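Local coordinates for protein fructuronate-tagaturonate epimerase UxaE from Cohnella laeviribosi in complex with 1 glycerol (Cohnella laeviribosi, PDB 6IL9) that probably interconverts fructuronate and tagaturonate by epimerisation, in a TIM barrel that holds a zinc ion, at residues Ala394-Phe398 and Gln436-Thr441; Glu400-Tyr405 and Ile440-Leu444. One frame throughout, in Å; residues are numbered along the deposited sequence.

Contact 1 (Ala394-Phe398 and Gln436-Thr441); sequences ALEHF and QLLHIT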
loop_
_atom_site.group_PDB
_atom_site.type_symbol
_atom_site.label_atom_id
_atom_site.label_comp_id
_atom_site.label_asym_id
_atom_site.label_seq_id
_atom_site.Cartn_x
_atom_site.Cartn_y
_atom_site.Cartn_z
ATOM N N ALA A 394 0.274 0.778 -23.838
ATOM C CA ALA A 394 0.267 -0.354 -22.919
ATOM C C ALA A 394 0.207 -1.677 -23.674
ATOM O O ALA A 394 0.919 -2.624 -23.330
ATOM C CB ALA A 394 -0.912 -0.222 -21.957
ATOM N N LEU A 395 -0.651 -1.764 -24.698
ATOM C CA LEU A 395 -0.712 -2.970 -25.520
ATOM C C LEU A 395 0.637 -3.267 -26.144
ATOM O O LEU A 395 1.081 -4.419 -26.168
ATOM C CB LEU A 395 -1.756 -2.807 -26.621
ATOM C CG LEU A 395 -3.230 -2.988 -26.274
ATOM C CD1 LEU A 395 -4.101 -2.532 -27.447
ATOM C CD2 LEU A 395 -3.522 -4.437 -25.915
ATOM N N GLU A 396 1.308 -2.233 -26.647
ATOM C CA GLU A 396 2.559 -2.433 -27.360
ATOM C C GLU A 396 3.695 -2.862 -26.445
ATOM O O GLU A 396 4.654 -3.484 -26.920
ATOM C CB GLU A 396 2.931 -1.149 -28.101
ATOM C CG GLU A 396 2.061 -0.897 -29.317
ATOM C CD GLU A 396 2.232 0.502 -29.890
ATOM O OE1 GLU A 396 3.083 1.269 -29.379
ATOM O OE2 GLU A 396 1.501 0.830 -30.848
ATOM N N HIS A 397 3.620 -2.550 -25.151
ATOM C CA HIS A 397 4.715 -2.804 -24.223
ATOM C C HIS A 397 4.323 -3.731 -23.079
ATOM O O HIS A 397 5.074 -3.858 -22.112
ATOM C CB HIS A 397 5.250 -1.481 -23.668
ATOM C CG HIS A 397 5.829 -0.589 -24.720
ATOM N ND1 HIS A 397 7.107 -0.759 -25.209
ATOM C CD2 HIS A 397 5.305 0.468 -25.385
ATOM C CE1 HIS A 397 7.346 0.158 -26.132
ATOM N NE2 HIS A 397 6.271 0.915 -26.257
ATOM N N PHE A 398 3.178 -4.408 -23.193
ATOM C CA PHE A 398 2.650 -5.200 -22.087
ATOM C C PHE A 398 3.645 -6.258 -21.613
ATOM O O PHE A 398 3.800 -6.483 -20.403
ATOM C CB PHE A 398 1.343 -5.838 -22.541
ATOM C CG PHE A 398 0.642 -6.631 -21.490
ATOM C CD1 PHE A 398 0.166 -6.024 -20.345
ATOM C CD2 PHE A 398 0.418 -7.982 -21.671
ATOM C CE1 PHE A 398 -0.514 -6.755 -19.391
ATOM C CE2 PHE A 398 -0.253 -8.719 -20.711
ATOM C CZ PHE A 398 -0.713 -8.106 -19.577
ATOM N N GLN A 436 -6.168 -5.154 -16.012
ATOM C CA GLN A 436 -4.819 -5.650 -15.750
ATOM C C GLN A 436 -3.802 -5.021 -16.694
ATOM O O GLN A 436 -2.669 -4.731 -16.291
ATOM C CB GLN A 436 -4.784 -7.169 -15.869
ATOM C CG GLN A 436 -5.595 -7.848 -14.776
ATOM C CD GLN A 436 -5.212 -9.296 -14.617
ATOM O OE1 GLN A 436 -5.134 -10.037 -15.600
ATOM N NE2 GLN A 436 -4.963 -9.714 -13.386
ATOM N N LEU A 437 -4.204 -4.799 -17.947
ATOM C CA LEU A 437 -3.325 -4.181 -18.933
ATOM C C LEU A 437 -2.843 -2.825 -18.446
ATOM O O LEU A 437 -1.646 -2.524 -18.497
ATOM C CB LEU A 437 -4.073 -4.038 -20.256
ATOM C CG LEU A 437 -3.434 -3.168 -21.336
ATOM C CD1 LEU A 437 -2.195 -3.870 -21.878
ATOM C CD2 LEU A 437 -4.443 -2.873 -22.447
ATOM N N LEU A 438 -3.772 -1.994 -17.965
ATOM C CA LEU A 438 -3.410 -0.656 -17.501
ATOM C C LEU A 438 -2.801 -0.679 -16.101
ATOM O O LEU A 438 -1.961 0.173 -15.785
ATOM C CB LEU A 438 -4.642 0.261 -17.536
ATOM C CG LEU A 438 -4.940 1.021 -18.845
ATOM C CD1 LEU A 438 -3.865 2.044 -19.139
ATOM C CD2 LEU A 438 -5.107 0.076 -20.053
ATOM N N HIS A 439 -3.186 -1.650 -15.263
ATOM C CA HIS A 439 -2.709 -1.687 -13.878
ATOM C C HIS A 439 -1.197 -1.833 -13.848
ATOM O O HIS A 439 -0.499 -1.085 -13.160
ATOM C CB HIS A 439 -3.380 -2.860 -13.141
ATOM C CG HIS A 439 -3.167 -2.883 -11.652
ATOM N ND1 HIS A 439 -1.919 -2.959 -11.065
ATOM C CD2 HIS A 439 -4.061 -2.886 -10.632
ATOM C CE1 HIS A 439 -2.051 -2.987 -9.751
ATOM N NE2 HIS A 439 -3.342 -2.948 -9.460
ATOM N N ILE A 440 -0.679 -2.775 -14.636
ATOM C CA ILE A 440 0.695 -3.229 -14.517
ATOM C C ILE A 440 1.659 -2.381 -15.341
ATOM O O ILE A 440 2.870 -2.393 -15.068
ATOM C CB ILE A 440 0.668 -4.721 -14.908
ATOM C CG1 ILE A 440 0.351 -5.603 -13.706
ATOM C CG2 ILE A 440 1.893 -5.187 -15.580
ATOM C CD1 ILE A 440 -0.980 -5.429 -13.121
ATOM N N THR A 441 1.149 -1.598 -16.291
ATOM C CA THR A 441 1.964 -0.768 -17.170
ATOM C C THR A 441 2.110 0.662 -16.656
ATOM O O THR A 441 2.560 1.528 -17.406
ATOM C CB THR A 441 1.387 -0.756 -18.594
ATOM O OG1 THR A 441 -0.002 -0.388 -18.577
ATOM C CG2 THR A 441 1.550 -2.139 -19.279
#
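Ala-394 faces the end of helix 432-440, its methyl fitting between Leu-437 and Thr-441. The CB of Ala-394 lies 3.5 Å from OG1 of Thr-441 and 3.9 Å from CD1 of Leu-437. The closest CA pair across the contact is here, Ala-394 with Thr-441, at 6.0 Å. Thr-441 turns its hydroxyl back to the preceding helix: OG1 donates to the carbonyl O of Leu-437 at 2.7 Å, in the carbonyl plane and on a lone pair. With chi1 at 53°, OG1 sits between backbone N and carbonyl carbon, from where it reaches that oxygen. The Ala-394 methyl only packs against OG1, whose main polar partner is the Leu-437 carbonyl.

Leu-395 starts out away from the partner, but its branch end bends back. CD2 of Leu-395 meets CD2 of Leu-437 at 3.9 Å, the two side chains crossing at about a right angle.

The arrangement is helix-on-helix packing in the helical region that follows the last barrel strand, 363-367. The short axes pass 9.9 Å apart at 75°. Leu-437 splits its two methyls: CD2 goes to Leu-395, CD1 to Ala-394 and Phe-398. His-391 also touches it.

Phe-398 has CG anti to its backbone N (chi1 -177°), which swings the ring over to helix 432-440. Its CD1 touches CD1 of Leu-437 at 3.5 Å, and its CE1 lies 3.8 Å from the CA of Leu-437. CG2 of Thr-441 and the carbonyl O of Gln-436 lie at the ring edge, more loosely. The amide of Gln-436 is hydrogen-bonded to Thr-409, Lys-311 and Gln-310, and Thr-409 also touches the Phe-398 side chain.

Contact 2 (Glu400-Tyr405 and Ile440-Leu444); sequences EATAYY and ITYGL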
loop_
_atom_site.group_PDB
_atom_site.type_symbol
_atom_site.label_atom_id
_atom_site.label_comp_id
_atom_site.label_asym_id
_atom_site.label_seq_id
_atom_site.Cartn_x
_atom_site.Cartn_y
_atom_site.Cartn_z
ATOM N N GLU A 400 6.791 -6.268 -21.364
ATOM C CA GLU A 400 7.803 -5.744 -20.448
ATOM C C GLU A 400 7.279 -5.672 -19.020
ATOM O O GLU A 400 8.034 -5.886 -18.065
ATOM C CB GLU A 400 8.270 -4.360 -20.910
ATOM C CG GLU A 400 8.705 -4.319 -22.366
ATOM C CD GLU A 400 8.592 -2.932 -22.982
ATOM O OE1 GLU A 400 8.679 -1.941 -22.235
ATOM O OE2 GLU A 400 8.405 -2.832 -24.214
ATOM N N ALA A 401 5.990 -5.395 -18.857
ATOM C CA ALA A 401 5.429 -5.225 -17.528
ATOM C C ALA A 401 5.057 -6.562 -16.882
ATOM O O ALA A 401 5.101 -6.683 -15.650
ATOM C CB ALA A 401 4.233 -4.277 -17.627
ATOM N N THR A 402 4.724 -7.581 -17.680
ATOM C CA THR A 402 4.440 -8.892 -17.101
ATOM C C THR A 402 5.672 -9.521 -16.464
ATOM O O THR A 402 5.534 -10.475 -15.692
ATOM C CB THR A 402 3.858 -9.845 -18.151
ATOM O OG1 THR A 402 4.839 -10.119 -19.164
ATOM C CG2 THR A 402 2.620 -9.247 -18.787
ATOM N N ALA A 403 6.868 -9.007 -16.758
ATOM C CA ALA A 403 8.062 -9.474 -16.067
ATOM C C ALA A 403 8.073 -9.079 -14.594
ATOM O O ALA A 403 8.759 -9.728 -13.800
ATOM C CB ALA A 403 9.311 -8.934 -16.770
ATOM N N TYR A 404 7.312 -8.046 -14.209
ATOM C CA TYR A 404 7.293 -7.519 -12.846
ATOM C C TYR A 404 6.068 -7.928 -12.044
ATOM O O TYR A 404 6.116 -7.907 -10.809
ATOM C CB TYR A 404 7.331 -5.989 -12.867
ATOM C CG TYR A 404 8.639 -5.409 -13.325
ATOM C CD1 TYR A 404 9.739 -5.384 -12.479
ATOM C CD2 TYR A 404 8.774 -4.874 -14.592
ATOM C CE1 TYR A 404 10.943 -4.849 -12.888
ATOM C CE2 TYR A 404 9.973 -4.336 -15.011
ATOM C CZ TYR A 404 11.054 -4.327 -14.153
ATOM O OH TYR A 404 12.254 -3.791 -14.562
ATOM N N TYR A 405 4.963 -8.245 -12.708
ATOM C CA TYR A 405 3.731 -8.620 -12.033
ATOM C C TYR A 405 3.197 -9.872 -12.700
ATOM O O TYR A 405 3.141 -9.936 -13.932
ATOM C CB TYR A 405 2.707 -7.488 -12.104
ATOM C CG TYR A 405 3.175 -6.252 -11.373
ATOM C CD1 TYR A 405 2.917 -6.096 -10.020
ATOM C CD2 TYR A 405 3.899 -5.267 -12.019
ATOM C CE1 TYR A 405 3.351 -4.985 -9.331
ATOM C CE2 TYR A 405 4.340 -4.138 -11.337
ATOM C CZ TYR A 405 4.066 -4.012 -9.988
ATOM O OH TYR A 405 4.488 -2.909 -9.271
ATOM N N ILE A 440 -0.679 -2.775 -14.636
ATOM C CA ILE A 440 0.695 -3.229 -14.517
ATOM C C ILE A 440 1.659 -2.381 -15.341
ATOM O O ILE A 440 2.870 -2.393 -15.068
ATOM C CB ILE A 440 0.668 -4.721 -14.908
ATOM C CG1 ILE A 440 0.351 -5.603 -13.706
ATOM C CG2 ILE A 440 1.893 -5.187 -15.580
ATOM C CD1 ILE A 440 -0.980 -5.429 -13.121
ATOM N N THR A 441 1.149 -1.598 -16.291
ATOM C CA THR A 441 1.964 -0.768 -17.170
ATOM C C THR A 441 2.110 0.662 -16.656
ATOM O O THR A 441 2.560 1.528 -17.406
ATOM C CB THR A 441 1.387 -0.756 -18.594
ATOM O OG1 THR A 441 -0.002 -0.388 -18.577
ATOM C CG2 THR A 441 1.550 -2.139 -19.279
ATOM N N TYR A 442 1.763 0.922 -15.390
ATOM C CA TYR A 442 1.843 2.289 -14.857
ATOM C C TYR A 442 3.244 2.869 -14.999
ATOM O O TYR A 442 3.402 4.048 -15.353
ATOM C CB TYR A 442 1.418 2.312 -13.386
ATOM C CG TYR A 442 2.383 1.591 -12.458
ATOM C CD1 TYR A 442 2.411 0.205 -12.383
ATOM C CD2 TYR A 442 3.290 2.302 -11.675
ATOM C CE1 TYR A 442 3.303 -0.453 -11.543
ATOM C CE2 TYR A 442 4.183 1.654 -10.835
ATOM C CZ TYR A 442 4.188 0.278 -10.777
ATOM O OH TYR A 442 5.068 -0.357 -9.937
ATOM N N GLY A 443 4.272 2.069 -14.709
ATOM C CA GLY A 443 5.633 2.585 -14.749
ATOM C C GLY A 443 6.077 2.896 -16.167
ATOM O O GLY A 443 6.629 3.968 -16.439
ATOM N N LEU A 444 5.812 1.970 -17.095
ATOM C CA LEU A 444 6.129 2.199 -18.504
ATOM C C LEU A 444 5.411 3.423 -19.056
ATOM O O LEU A 444 5.953 4.137 -19.905
ATOM C CB LEU A 444 5.733 0.982 -19.337
ATOM C CG LEU A 444 6.430 -0.338 -19.089
ATOM C CD1 LEU A 444 5.612 -1.421 -19.762
ATOM C CD2 LEU A 444 7.842 -0.272 -19.647
#
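Tyr-405 and Tyr-442 join by their hydroxyls, OH to OH at 2.7 Å; either could be the donor. The side chains cross at about a right angle. CE2 of Tyr-405 lies in the plane of the Tyr-442 ring, at its edge, 3.8 Å from its CE1. Tyr-405 and Ile-440 slide past each other in opposite directions, with CB of Tyr-405 3.4 Å from CG1 of Ile-440. With the ring gone, an alanine here would probably leave the Tyr-442 hydroxyl without this partner and Ile-440 with only the CB contact.

The other branch, CG2 of Ile-440, sits 3.2 Å from CB of Ala-401, tighter than usual carbon contact. CB of Ala-401 also reaches CG2 of Thr-441 and, at 3.8 Å, CD1 of Leu-444. OE1 of Glu-400 lies against CD2 of Leu-444, while its OE2 is hydrogen-bonded to His-397.

Tyr-442 has its CG between the backbone N and the carbonyl carbon (chi1 68°), which sends the ring toward Tyr-405. Arg-99 makes a cation-pi contact with that ring and touches Tyr-405. The Tyr-405 side chain is about 7 Å from the bound glycerol and about 9 Å from the zinc ion, so probably near the active site. The contact joins the end of helix 384-402 and the loop after it to the junction of helices 432-440 and 442-446, with helix 125-131 packed on Tyr-442.

In the fold
The chain leaves the last barrel strand, 363-367, and runs through helix 369-382 into helix 384-402. Contact 1 uses a late turn of that helix, and contact 2 uses its end and the loop beyond. After a long, mostly loop excursion the chain returns along helix 432-440, which closes contact 1, and passes into helix 442-446, which closes contact 2. Both loops end on the shared residues Ile-440 and Thr-441. They start one after the other and close on the same stretch, so they neither nest cleanly nor cross. Their centres are 7 Å apart, and His-397 meets Leu-444 between them. Together they tie helix 384-402 to two successive helices.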